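Polysaccharide Lyase Family 6 (Bacteroides cellulosilyticus, PDB 6QPS) is a calcium-binding polysaccharide lyase of family 6 that degrades alginate with specificity for mannuronic acid, probably cleaving the chain by beta-elimination. Local coordinates at residues 160-165 against 187-192; 259-264 against 461-466; 303-308 against 348-353; 323-328 against 338-343. One frame throughout, in Å; residues are numbered along the deposited sequence.

Contact 1: 160-165 against 187-192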
# COMPACT_ATOMS: atom_id res chain seq x y z
N ARG A 160 13.33 -1.78 -6.33
CA ARG A 160 13.88 -1.49 -7.64
C ARG A 160 13.94 -2.81 -8.39
O ARG A 160 13.73 -3.87 -7.81
CB ARG A 160 15.32 -0.95 -7.53
CG ARG A 160 15.53 0.12 -6.44
CD ARG A 160 15.67 1.49 -6.97
NE ARG A 160 16.07 2.42 -5.91
CZ ARG A 160 16.15 3.73 -6.05
NH1 ARG A 160 15.86 4.32 -7.21
NH2 ARG A 160 16.53 4.47 -5.00
N GLY A 161 14.32 -2.77 -9.67
CA GLY A 161 14.56 -4.02 -10.39
C GLY A 161 13.27 -4.74 -10.77
O GLY A 161 12.27 -4.13 -11.16
N THR A 162 13.31 -6.07 -10.71
CA THR A 162 12.22 -6.91 -11.17
C THR A 162 12.08 -8.13 -10.27
O THR A 162 13.05 -8.64 -9.69
CB THR A 162 12.43 -7.39 -12.63
OG1 THR A 162 13.66 -8.11 -12.72
CG2 THR A 162 12.45 -6.24 -13.62
N ASN A 163 10.84 -8.61 -10.16
CA ASN A 163 10.54 -9.91 -9.57
C ASN A 163 11.02 -10.01 -8.13
O ASN A 163 11.41 -11.09 -7.69
CB ASN A 163 11.14 -11.06 -10.38
CG ASN A 163 10.69 -11.05 -11.83
OD1 ASN A 163 11.44 -10.67 -12.73
ND2 ASN A 163 9.45 -11.46 -12.06
N ASN A 164 10.98 -8.92 -7.36
CA ASN A 164 11.33 -8.98 -5.95
C ASN A 164 10.06 -9.14 -5.12
O ASN A 164 8.94 -8.97 -5.61
CB ASN A 164 12.11 -7.73 -5.56
CG ASN A 164 13.45 -7.64 -6.29
OD1 ASN A 164 14.16 -8.65 -6.42
ND2 ASN A 164 13.81 -6.45 -6.76
N ARG A 165 10.25 -9.54 -3.86
CA ARG A 165 9.14 -9.88 -2.99
C ARG A 165 9.40 -9.41 -1.56
O ARG A 165 10.49 -9.64 -1.01
CB ARG A 165 8.87 -11.40 -3.00
CG ARG A 165 7.66 -11.85 -2.15
CD ARG A 165 7.37 -13.35 -2.38
NE ARG A 165 6.26 -13.75 -1.52
CZ ARG A 165 6.11 -14.95 -0.97
NH1 ARG A 165 6.99 -15.91 -1.20
NH2 ARG A 165 5.09 -15.16 -0.14
N ALA A 187 12.43 5.12 -16.50
CA ALA A 187 12.03 4.93 -17.88
C ALA A 187 12.50 3.58 -18.41
O ALA A 187 11.82 2.96 -19.22
CB ALA A 187 12.59 6.07 -18.74
N ASP A 188 13.68 3.13 -17.98
CA ASP A 188 14.18 1.84 -18.45
C ASP A 188 14.03 0.68 -17.45
O ASP A 188 14.38 -0.45 -17.79
CB ASP A 188 15.63 2.01 -18.94
CG ASP A 188 15.78 3.10 -20.03
OD1 ASP A 188 16.63 4.01 -19.86
OD2 ASP A 188 15.04 3.07 -21.05
N ASN A 189 13.49 0.92 -16.23
CA ASN A 189 13.18 -0.15 -15.27
C ASN A 189 11.88 0.22 -14.55
O ASN A 189 11.88 0.72 -13.42
CB ASN A 189 14.34 -0.37 -14.30
CG ASN A 189 14.01 -1.36 -13.21
OD1 ASN A 189 14.21 -1.10 -12.03
ND2 ASN A 189 13.50 -2.52 -13.61
N HIS A 190 10.75 -0.06 -15.21
CA HIS A 190 9.44 0.23 -14.63
C HIS A 190 8.55 -0.99 -14.49
O HIS A 190 7.80 -1.10 -13.51
CB HIS A 190 8.70 1.31 -15.46
CG HIS A 190 8.56 0.99 -16.92
ND1 HIS A 190 7.52 0.25 -17.43
CD2 HIS A 190 9.34 1.32 -17.98
CE1 HIS A 190 7.65 0.15 -18.74
NE2 HIS A 190 8.76 0.77 -19.10
N LEU A 191 8.61 -1.94 -15.43
CA LEU A 191 7.72 -3.10 -15.41
C LEU A 191 8.36 -4.13 -14.48
O LEU A 191 9.34 -4.79 -14.85
CB LEU A 191 7.50 -3.61 -16.83
CG LEU A 191 6.07 -4.17 -17.03
CD1 LEU A 191 5.69 -4.37 -18.49
CD2 LEU A 191 5.85 -5.47 -16.30
N ASN A 192 7.88 -4.20 -13.23
CA ASN A 192 8.59 -4.92 -12.17
C ASN A 192 8.01 -6.28 -11.80
O ASN A 192 8.76 -7.18 -11.44
CB ASN A 192 8.73 -4.08 -10.90
CG ASN A 192 7.43 -3.46 -10.46
OD1 ASN A 192 6.58 -4.10 -9.82
ND2 ASN A 192 7.28 -2.18 -10.75
O HOH W 1 10.95 -1.51 -11.58

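Contact 2: 259-264 against 461-466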
# COMPACT_ATOMS: atom_id res chain seq x y z
N LEU A 259 -6.71 -5.71 3.99
CA LEU A 259 -7.59 -5.27 5.07
C LEU A 259 -7.06 -3.94 5.59
O LEU A 259 -5.89 -3.85 5.96
CB LEU A 259 -7.62 -6.27 6.23
CG LEU A 259 -8.40 -5.83 7.47
CD1 LEU A 259 -9.88 -5.70 7.21
CD2 LEU A 259 -8.12 -6.84 8.59
N PHE A 260 -7.93 -2.91 5.61
CA PHE A 260 -7.60 -1.56 6.09
C PHE A 260 -8.41 -1.31 7.36
O PHE A 260 -9.62 -1.10 7.29
CB PHE A 260 -7.90 -0.52 5.02
CG PHE A 260 -7.16 -0.76 3.72
CD1 PHE A 260 -7.69 -1.58 2.73
CD2 PHE A 260 -5.89 -0.23 3.51
CE1 PHE A 260 -7.00 -1.82 1.54
CE2 PHE A 260 -5.21 -0.47 2.32
CZ PHE A 260 -5.77 -1.27 1.35
N TYR A 261 -7.74 -1.38 8.51
CA TYR A 261 -8.40 -1.40 9.82
C TYR A 261 -8.03 -0.16 10.61
O TYR A 261 -6.85 0.05 10.93
CB TYR A 261 -7.97 -2.65 10.58
CG TYR A 261 -8.54 -2.85 11.98
CD1 TYR A 261 -7.94 -2.28 13.10
CD2 TYR A 261 -9.67 -3.64 12.18
CE1 TYR A 261 -8.44 -2.49 14.37
CE2 TYR A 261 -10.19 -3.85 13.44
CZ TYR A 261 -9.58 -3.25 14.54
OH TYR A 261 -10.05 -3.45 15.82
N GLU A 262 -9.04 0.63 10.97
CA GLU A 262 -8.86 1.84 11.79
C GLU A 262 -7.75 2.75 11.25
O GLU A 262 -6.99 3.34 12.01
CB GLU A 262 -8.59 1.48 13.26
CG GLU A 262 -9.80 0.86 13.96
CD GLU A 262 -9.62 0.68 15.46
OE1 GLU A 262 -8.49 0.85 15.99
OE2 GLU A 262 -10.62 0.34 16.12
N SER A 263 -7.68 2.88 9.92
CA SER A 263 -6.58 3.60 9.27
C SER A 263 -7.11 4.89 8.66
O SER A 263 -7.97 4.86 7.77
CB SER A 263 -5.94 2.71 8.19
OG SER A 263 -5.20 1.63 8.78
N ALA A 264 -6.56 6.03 9.11
CA ALA A 264 -7.06 7.35 8.72
C ALA A 264 -6.53 7.81 7.35
O ALA A 264 -5.89 8.85 7.21
CB ALA A 264 -6.71 8.38 9.79
N ASN A 461 -4.32 -10.14 17.44
CA ASN A 461 -5.34 -10.50 18.43
C ASN A 461 -6.31 -9.34 18.68
O ASN A 461 -7.51 -9.57 18.89
CB ASN A 461 -4.69 -10.90 19.75
CG ASN A 461 -5.71 -11.25 20.81
OD1 ASN A 461 -5.90 -10.50 21.78
ND2 ASN A 461 -6.39 -12.35 20.61
N HIS A 462 -5.81 -8.10 18.63
CA HIS A 462 -6.71 -6.95 18.75
C HIS A 462 -7.76 -6.95 17.65
O HIS A 462 -8.96 -6.80 17.91
CB HIS A 462 -5.95 -5.62 18.76
CG HIS A 462 -6.87 -4.47 19.03
ND1 HIS A 462 -7.12 -3.99 20.29
CD2 HIS A 462 -7.68 -3.78 18.20
CE1 HIS A 462 -8.03 -3.04 20.23
NE2 HIS A 462 -8.37 -2.87 18.96
N ILE A 463 -7.33 -7.09 16.39
CA ILE A 463 -8.29 -7.13 15.28
C ILE A 463 -9.28 -8.27 15.50
O ILE A 463 -10.50 -8.09 15.40
CB ILE A 463 -7.57 -7.26 13.93
CG1 ILE A 463 -6.70 -6.04 13.64
CG2 ILE A 463 -8.59 -7.47 12.80
CD1 ILE A 463 -5.77 -6.19 12.41
N ASP A 464 -8.75 -9.46 15.81
CA ASP A 464 -9.58 -10.65 15.97
C ASP A 464 -10.68 -10.43 17.01
O ASP A 464 -11.81 -10.90 16.83
CB ASP A 464 -8.69 -11.83 16.39
CG ASP A 464 -9.42 -13.17 16.41
OD1 ASP A 464 -10.38 -13.36 15.66
OD2 ASP A 464 -8.99 -14.06 17.17
N THR A 465 -10.37 -9.72 18.11
CA THR A 465 -11.32 -9.51 19.20
C THR A 465 -12.04 -8.17 19.17
O THR A 465 -12.83 -7.88 20.08
CB THR A 465 -10.63 -9.70 20.56
OG1 THR A 465 -9.54 -8.79 20.68
CG2 THR A 465 -10.14 -11.15 20.72
N ASN A 466 -11.80 -7.33 18.15
CA ASN A 466 -12.44 -6.01 18.00
C ASN A 466 -12.79 -5.84 16.51
O ASN A 466 -12.23 -5.03 15.76
CB ASN A 466 -11.54 -4.87 18.48
CG ASN A 466 -11.23 -4.97 19.97
OD1 ASN A 466 -11.91 -4.38 20.80
ND2 ASN A 466 -10.19 -5.73 20.31
O HOH W 2 -10.37 -1.03 18.51

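Contact 3: 303-308 against 348-353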
# COMPACT_ATOMS: atom_id res chain seq x y z
N TYR A 303 -13.84 -4.13 -8.05
CA TYR A 303 -14.76 -5.25 -7.89
C TYR A 303 -14.67 -5.89 -6.51
O TYR A 303 -13.58 -6.18 -6.03
CB TYR A 303 -14.40 -6.30 -8.96
CG TYR A 303 -15.05 -7.66 -8.81
CD1 TYR A 303 -16.43 -7.77 -8.87
CD2 TYR A 303 -14.29 -8.82 -8.62
CE1 TYR A 303 -17.04 -9.00 -8.72
CE2 TYR A 303 -14.90 -10.05 -8.51
CZ TYR A 303 -16.28 -10.14 -8.56
OH TYR A 303 -16.93 -11.35 -8.43
N ASP A 304 -15.83 -6.17 -5.90
CA ASP A 304 -15.92 -7.00 -4.70
C ASP A 304 -15.28 -6.39 -3.46
O ASP A 304 -14.92 -7.11 -2.53
CB ASP A 304 -15.38 -8.42 -4.98
CG ASP A 304 -15.77 -9.46 -3.93
OD1 ASP A 304 -16.95 -9.45 -3.52
OD2 ASP A 304 -14.90 -10.27 -3.55
N ASN A 305 -15.12 -5.06 -3.40
CA ASN A 305 -14.58 -4.41 -2.22
C ASN A 305 -15.70 -4.13 -1.23
O ASN A 305 -16.84 -3.88 -1.60
CB ASN A 305 -13.86 -3.12 -2.61
CG ASN A 305 -12.74 -3.39 -3.62
OD1 ASN A 305 -11.65 -3.79 -3.26
ND2 ASN A 305 -13.03 -3.17 -4.91
N TYR A 306 -15.35 -4.19 0.06
CA TYR A 306 -16.30 -4.04 1.17
C TYR A 306 -15.79 -2.93 2.07
O TYR A 306 -14.73 -3.08 2.69
CB TYR A 306 -16.40 -5.38 1.92
CG TYR A 306 -17.56 -5.51 2.90
CD1 TYR A 306 -17.54 -4.85 4.13
CD2 TYR A 306 -18.66 -6.32 2.62
CE1 TYR A 306 -18.57 -4.99 5.04
CE2 TYR A 306 -19.69 -6.47 3.52
CZ TYR A 306 -19.65 -5.80 4.73
OH TYR A 306 -20.70 -5.95 5.62
N ILE A 307 -16.52 -1.81 2.11
CA ILE A 307 -16.10 -0.59 2.81
C ILE A 307 -17.11 -0.30 3.91
O ILE A 307 -18.30 -0.11 3.61
CB ILE A 307 -16.01 0.60 1.84
CG1 ILE A 307 -14.95 0.29 0.79
CG2 ILE A 307 -15.66 1.86 2.56
CD1 ILE A 307 -15.06 1.01 -0.52
N LYS A 308 -16.66 -0.31 5.16
CA LYS A 308 -17.53 -0.18 6.33
C LYS A 308 -17.09 0.94 7.28
O LYS A 308 -15.94 0.97 7.72
CB LYS A 308 -17.58 -1.52 7.10
CG LYS A 308 -18.49 -1.52 8.33
CD LYS A 308 -18.38 -2.80 9.16
CE LYS A 308 -19.48 -2.87 10.20
NZ LYS A 308 -19.24 -3.99 11.17
N ALA A 348 -18.19 -2.38 -9.70
CA ALA A 348 -19.18 -3.44 -9.67
C ALA A 348 -19.08 -4.33 -8.43
O ALA A 348 -18.00 -4.77 -8.03
CB ALA A 348 -19.04 -4.30 -10.92
N TYR A 349 -20.24 -4.67 -7.88
CA TYR A 349 -20.35 -5.74 -6.88
C TYR A 349 -19.58 -5.40 -5.60
O TYR A 349 -19.05 -6.28 -4.94
CB TYR A 349 -19.98 -7.15 -7.44
CG TYR A 349 -21.08 -7.74 -8.31
CD1 TYR A 349 -22.19 -8.33 -7.73
CD2 TYR A 349 -21.03 -7.69 -9.71
CE1 TYR A 349 -23.22 -8.83 -8.49
CE2 TYR A 349 -22.07 -8.20 -10.50
CZ TYR A 349 -23.18 -8.77 -9.88
OH TYR A 349 -24.26 -9.29 -10.56
N ASN A 350 -19.52 -4.12 -5.26
CA ASN A 350 -18.92 -3.64 -4.02
C ASN A 350 -20.01 -3.38 -2.99
O ASN A 350 -21.20 -3.32 -3.31
CB ASN A 350 -18.15 -2.33 -4.26
CG ASN A 350 -17.09 -2.47 -5.36
OD1 ASN A 350 -15.99 -2.95 -5.13
ND2 ASN A 350 -17.43 -2.02 -6.57
N THR A 351 -19.60 -3.21 -1.73
CA THR A 351 -20.50 -2.87 -0.63
C THR A 351 -19.98 -1.62 0.07
O THR A 351 -18.79 -1.56 0.40
CB THR A 351 -20.57 -4.02 0.39
OG1 THR A 351 -21.15 -5.18 -0.22
CG2 THR A 351 -21.40 -3.61 1.59
N PHE A 352 -20.87 -0.64 0.26
CA PHE A 352 -20.57 0.60 0.97
C PHE A 352 -21.56 0.69 2.12
O PHE A 352 -22.74 1.01 1.92
CB PHE A 352 -20.69 1.79 0.04
CG PHE A 352 -19.84 1.69 -1.17
CD1 PHE A 352 -18.53 2.15 -1.15
CD2 PHE A 352 -20.33 1.13 -2.34
CE1 PHE A 352 -17.73 2.05 -2.27
CE2 PHE A 352 -19.52 1.05 -3.47
CZ PHE A 352 -18.23 1.48 -3.43
N LEU A 353 -21.08 0.37 3.31
CA LEU A 353 -21.90 0.24 4.51
C LEU A 353 -21.56 1.38 5.47
O LEU A 353 -20.43 1.47 5.96
CB LEU A 353 -21.65 -1.13 5.14
CG LEU A 353 -22.40 -1.44 6.42
CD1 LEU A 353 -23.92 -1.36 6.25
CD2 LEU A 353 -22.01 -2.79 6.99
O HOH W 3 -19.32 -9.36 -4.68

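Contact 4: 323-328 against 338-343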
# COMPACT_ATOMS: atom_id res chain seq x y z
N GLU A 323 -6.67 16.00 -19.69
CA GLU A 323 -6.84 14.67 -20.26
C GLU A 323 -5.57 13.85 -20.00
O GLU A 323 -4.50 14.38 -19.73
CB GLU A 323 -7.06 14.75 -21.77
CG GLU A 323 -8.13 15.74 -22.24
CD GLU A 323 -9.56 15.28 -21.96
OE1 GLU A 323 -9.77 14.18 -21.40
OE2 GLU A 323 -10.48 16.03 -22.32
N ARG A 324 -5.70 12.53 -20.14
CA ARG A 324 -4.52 11.68 -20.15
C ARG A 324 -3.56 12.17 -21.23
O ARG A 324 -3.98 12.38 -22.37
CB ARG A 324 -4.93 10.25 -20.45
CG ARG A 324 -3.81 9.31 -20.79
CD ARG A 324 -4.33 7.86 -20.85
NE ARG A 324 -3.32 6.95 -21.37
CZ ARG A 324 -3.55 5.70 -21.75
NH1 ARG A 324 -4.79 5.23 -21.66
NH2 ARG A 324 -2.56 4.96 -22.21
N PRO A 325 -2.27 12.33 -20.93
CA PRO A 325 -1.33 12.86 -21.92
C PRO A 325 -1.06 11.87 -23.04
O PRO A 325 -1.19 10.65 -22.87
CB PRO A 325 -0.05 13.13 -21.12
CG PRO A 325 -0.14 12.12 -19.96
CD PRO A 325 -1.63 12.09 -19.62
N THR A 326 -0.71 12.43 -24.20
CA THR A 326 -0.18 11.67 -25.32
C THR A 326 1.30 12.02 -25.48
O THR A 326 1.87 12.81 -24.72
CB THR A 326 -0.95 12.00 -26.60
OG1 THR A 326 -0.72 13.37 -26.96
CG2 THR A 326 -2.44 11.75 -26.41
N ALA A 327 1.92 11.41 -26.50
CA ALA A 327 3.33 11.71 -26.77
C ALA A 327 3.52 13.17 -27.15
O ALA A 327 4.60 13.73 -26.93
CB ALA A 327 3.85 10.79 -27.88
N GLU A 328 2.49 13.80 -27.70
CA GLU A 328 2.56 15.20 -28.10
C GLU A 328 2.33 16.16 -26.95
O GLU A 328 2.56 17.37 -27.11
CB GLU A 328 1.49 15.47 -29.17
CG GLU A 328 1.61 14.60 -30.41
CD GLU A 328 2.59 15.18 -31.41
OE1 GLU A 328 2.14 15.63 -32.49
OE2 GLU A 328 3.81 15.18 -31.13
N SER A 338 -0.71 16.94 -11.67
CA SER A 338 -2.09 17.41 -11.57
C SER A 338 -3.05 16.23 -11.47
O SER A 338 -2.70 15.19 -10.89
CB SER A 338 -2.38 18.36 -12.76
OG SER A 338 -3.65 18.95 -12.61
N TYR A 339 -4.29 16.42 -11.94
CA TYR A 339 -5.35 15.42 -11.87
C TYR A 339 -5.88 15.17 -13.27
O TYR A 339 -6.12 16.12 -14.02
CB TYR A 339 -6.52 15.91 -10.97
CG TYR A 339 -6.11 16.13 -9.52
CD1 TYR A 339 -5.58 17.34 -9.10
CD2 TYR A 339 -6.22 15.10 -8.59
CE1 TYR A 339 -5.18 17.53 -7.78
CE2 TYR A 339 -5.81 15.28 -7.28
CZ TYR A 339 -5.31 16.50 -6.88
OH TYR A 339 -4.91 16.69 -5.58
N HIS A 340 -6.05 13.89 -13.62
CA HIS A 340 -6.42 13.49 -14.97
C HIS A 340 -7.81 12.86 -15.00
O HIS A 340 -8.21 12.15 -14.06
CB HIS A 340 -5.33 12.60 -15.56
CG HIS A 340 -4.01 13.29 -15.66
ND1 HIS A 340 -3.16 13.42 -14.58
CD2 HIS A 340 -3.43 13.97 -16.68
CE1 HIS A 340 -2.09 14.10 -14.95
NE2 HIS A 340 -2.24 14.46 -16.21
N ARG A 341 -8.54 13.14 -16.08
CA ARG A 341 -9.94 12.75 -16.20
C ARG A 341 -10.19 11.28 -15.84
O ARG A 341 -9.45 10.37 -16.25
CB ARG A 341 -10.44 13.01 -17.62
CG ARG A 341 -11.95 12.87 -17.77
CD ARG A 341 -12.40 12.76 -19.24
NE ARG A 341 -12.25 13.96 -20.04
CZ ARG A 341 -13.19 14.90 -20.21
NH1 ARG A 341 -14.36 14.81 -19.60
NH2 ARG A 341 -12.95 15.93 -21.00
N VAL A 342 -11.25 11.05 -15.08
CA VAL A 342 -11.73 9.70 -14.85
C VAL A 342 -12.53 9.25 -16.07
O VAL A 342 -13.53 9.87 -16.43
CB VAL A 342 -12.59 9.61 -13.58
CG1 VAL A 342 -13.22 8.23 -13.47
CG2 VAL A 342 -11.76 9.93 -12.33
N GLU A 343 -12.11 8.16 -16.70
CA GLU A 343 -12.93 7.57 -17.76
C GLU A 343 -12.74 6.06 -17.78
O GLU A 343 -11.68 5.55 -17.40
CB GLU A 343 -12.79 8.17 -19.17
CG GLU A 343 -11.48 8.67 -19.58
CD GLU A 343 -11.52 9.42 -20.93
OE1 GLU A 343 -12.47 9.25 -21.72
OE2 GLU A 343 -10.60 10.20 -21.21
O HOH W 4 -8.53 11.73 -20.59

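Contact 1: 160-165 against 187-192
Asn-189 clasps the backbone of Gly-161 with both ends of its amide. Its CG lies opposite the backbone N (chi1 174°), which carries the amide straight out to the facing loop. Asn-189 OD1 takes the N-H of Gly-161 on a lone pair in its own carbonyl plane, with Gly-161 N and Asn-189 OD1 2.9 Å apart, though the N-H comes in bent. Asn-189 ND2 gives a straighter bond back to Gly-161 O at 3.2 Å. That oxygen lies close to the asparagine's amide plane, yet ND2 stands well above the plane of the glycine carbonyl and misses its lone pairs. Two bonds to one residue should keep the amide from turning. Gly-161 itself has phi 75° and psi -144°, a backbone shape hard to reach with a side chain. Leu-191 offers its carbonyl: Thr-162 CG2 rests 3.6 Å from Leu-191 O and also skirts the amide nitrogen of Asn-189. Asn-192 closes the walk. Its CB lies 3.5 Å from Gly-161 O, and Asn-192 O accepts a nearly straight bond from Asn-163 N at 2.8 Å. The same oxygen receives a CA-H...O contact from Thr-162 CA, 3.5 Å away. The amide of Asn-192 leads away, its OD1 bonded to Thr-229 OG1 and His-194 N. The two loops follow strands 155-159 and 181-183 and lead into strands 165-167 and 195-197. Each of these pairs is parallel, so the contact continues between turns the coil-on-coil stacking of the parallel beta-helix.

Contact 2: 259-264 against 461-466
The Tyr-261 ring carries Ile-463 CG1 over the centre of one face, 3.8 Å above the plane in a CH-pi contact. At its edge lies Asn-466 O, while His-285 meets the same ring with the two planes at about 75°. The His-462 imidazole has Asn-466 ND2 over the centre of one face, 3.4 Å above its plane; at its edge are water 2 and Tyr-261 OH, the latter 3.4 Å from His-462 CD2. The tyrosine hydroxyl donates to Asn-466 O at 2.7 Å, in the carbonyl plane and on a lone pair. With chi1 at 180° the Tyr-261 ring, trans to N, reaches out from the strand toward the helix and brings OH to the backbone carbonyl of Asn-466. This joins two parts of the fold: strand 254-261, one strand of a parallel beta-helix coil, and the C-terminal helix 454-465, which crosses outside it. The axes of strand 259-261 and helix 461-465 run nearly perpendicular, 85° apart. Leu-259 CD2 widens the apolar patch, 4.3 Å from Ile-463 CG2, and both side chains also touch helix 433-445. Asn-466 is steadied from within its own segment, where ND2 donates to His-462 O at 2.9 Å, in the plane of both amide and carbonyl. At the margin, water 2 donates to Glu-262 OE2 at 2.8 Å and also hydrogen-bonds His-462 NE2. The other carboxylate oxygen of Glu-262, OE1, forms a salt bridge with Arg-238 NE.

Contact 3: 303-308 against 348-353
Tyr-306 offers one ring face to Thr-351, whose CG2 methyl sits 3.8 Å above the ring plane, displaced toward the rim. Next along this face of the sheet, Leu-353 CD2 fits between two neighbours, 3.7 Å from Tyr-306 OH and 4.0 Å from Lys-308 CG. On the opposite face, Ile-307 and Phe-352 lie side by side, with Ile-307 CD1 pressed obliquely to 3.4 Å from Phe-352 CE1. At the outer end, Tyr-349 CB meets the Tyr-303 ring obliquely, 3.7 Å from Tyr-303 CE1. Strands 306-308 and 351-353 run parallel within 6°, bonded from Thr-351 N to Asn-305 O, Ile-307 N to Thr-351 O and Leu-353 N to Ile-307 O. Where the chain turns ahead of them, Asn-305 and Asn-350 both turn CG away from the carbonyl carbon (chi1 -57° and -56°), pointing the same way with nearly coplanar amides. Asn-350 OD1 is gripped by two donors, Asn-305 N at 2.9 Å and Asn-305 ND2 at 3.0 Å. Asn-350 N in turn bonds Asn-376 OD1, and Asn-280 N bonds Asn-305 OD1: this is the asparagine ladder familiar from parallel beta-helices. A leucine at Asn-350 would probably leave Asn-305 N and ND2 without this shared acceptor and open the ladder at this rung. Tyr-306 OH and Lys-308 NZ both end on Glu-437 of helix 433-445. The chemistry therefore divides by place: polar amides are satisfied in succession at the turn, apolar groups fill the spaces between rungs, and one carboxylate receives a hydroxyl and an ammonium group at the flank.

Contact 4: 323-328 against 338-343
Glu-323 bends at chi2 (-74°) and Arg-341 at chi3 (-70°), and these two kinks lay carboxylate and guanidinium side by side. Arg-341 grips side-on: NE donates to Glu-323 OE1 at 2.8 Å and NH2 to Glu-323 OE2 at 2.8 Å, both almost straight. The oxygens lie in the guanidinium plane and are met on their syn sides, although the two planes are tilted 21° apart. Arg-341 NH1 is used too, bonding Met-367 O. Glu-343 brings a second carboxylate close, its OE2 4.1 Å from Glu-323 OE1. Water 4 lies between them, donating to both oxygens and accepting from Arg-324 N, while Glu-343 OE1 pairs with Arg-369. A methionine in place of Arg-341 would probably leave the Glu-323 carboxylate without its mate and facing Glu-343 with less charge to balance the two. Further along the contact, the His-340 ring turns its edge to the backbone, CD2 3.3 Å from Glu-323 O, and the Pro-325 side chain crosses that of His-340 at about a right angle, CD 3.9 Å from His-340 CD2. The result is a bidentate, side-on salt bridge pinning together two stretches of one long loop, the excursion between strands 313-318 and 345-353 of the beta-helix.

Overall arrangement
Contact 2 is buried, contacts 1 and 3 are partly so, and contact 4 lies at the surface. Contact 3 is the beta-helix proper, rung on rung, and contact 1 repeats that stacking in the turns of an earlier part of the coil. Contact 2 instead brings the C-terminal helix against a strand of the coil; it lies about 18 Å from contact 3, centre to centre, and helix 433-445 packs near both. The long loop of contact 4 leads into strand 345-353, half of contact 3. Chemistry follows place: backbone and asparagine amides between turns, apolar and aromatic packing under the helices, paired charges and water on the exposed loop.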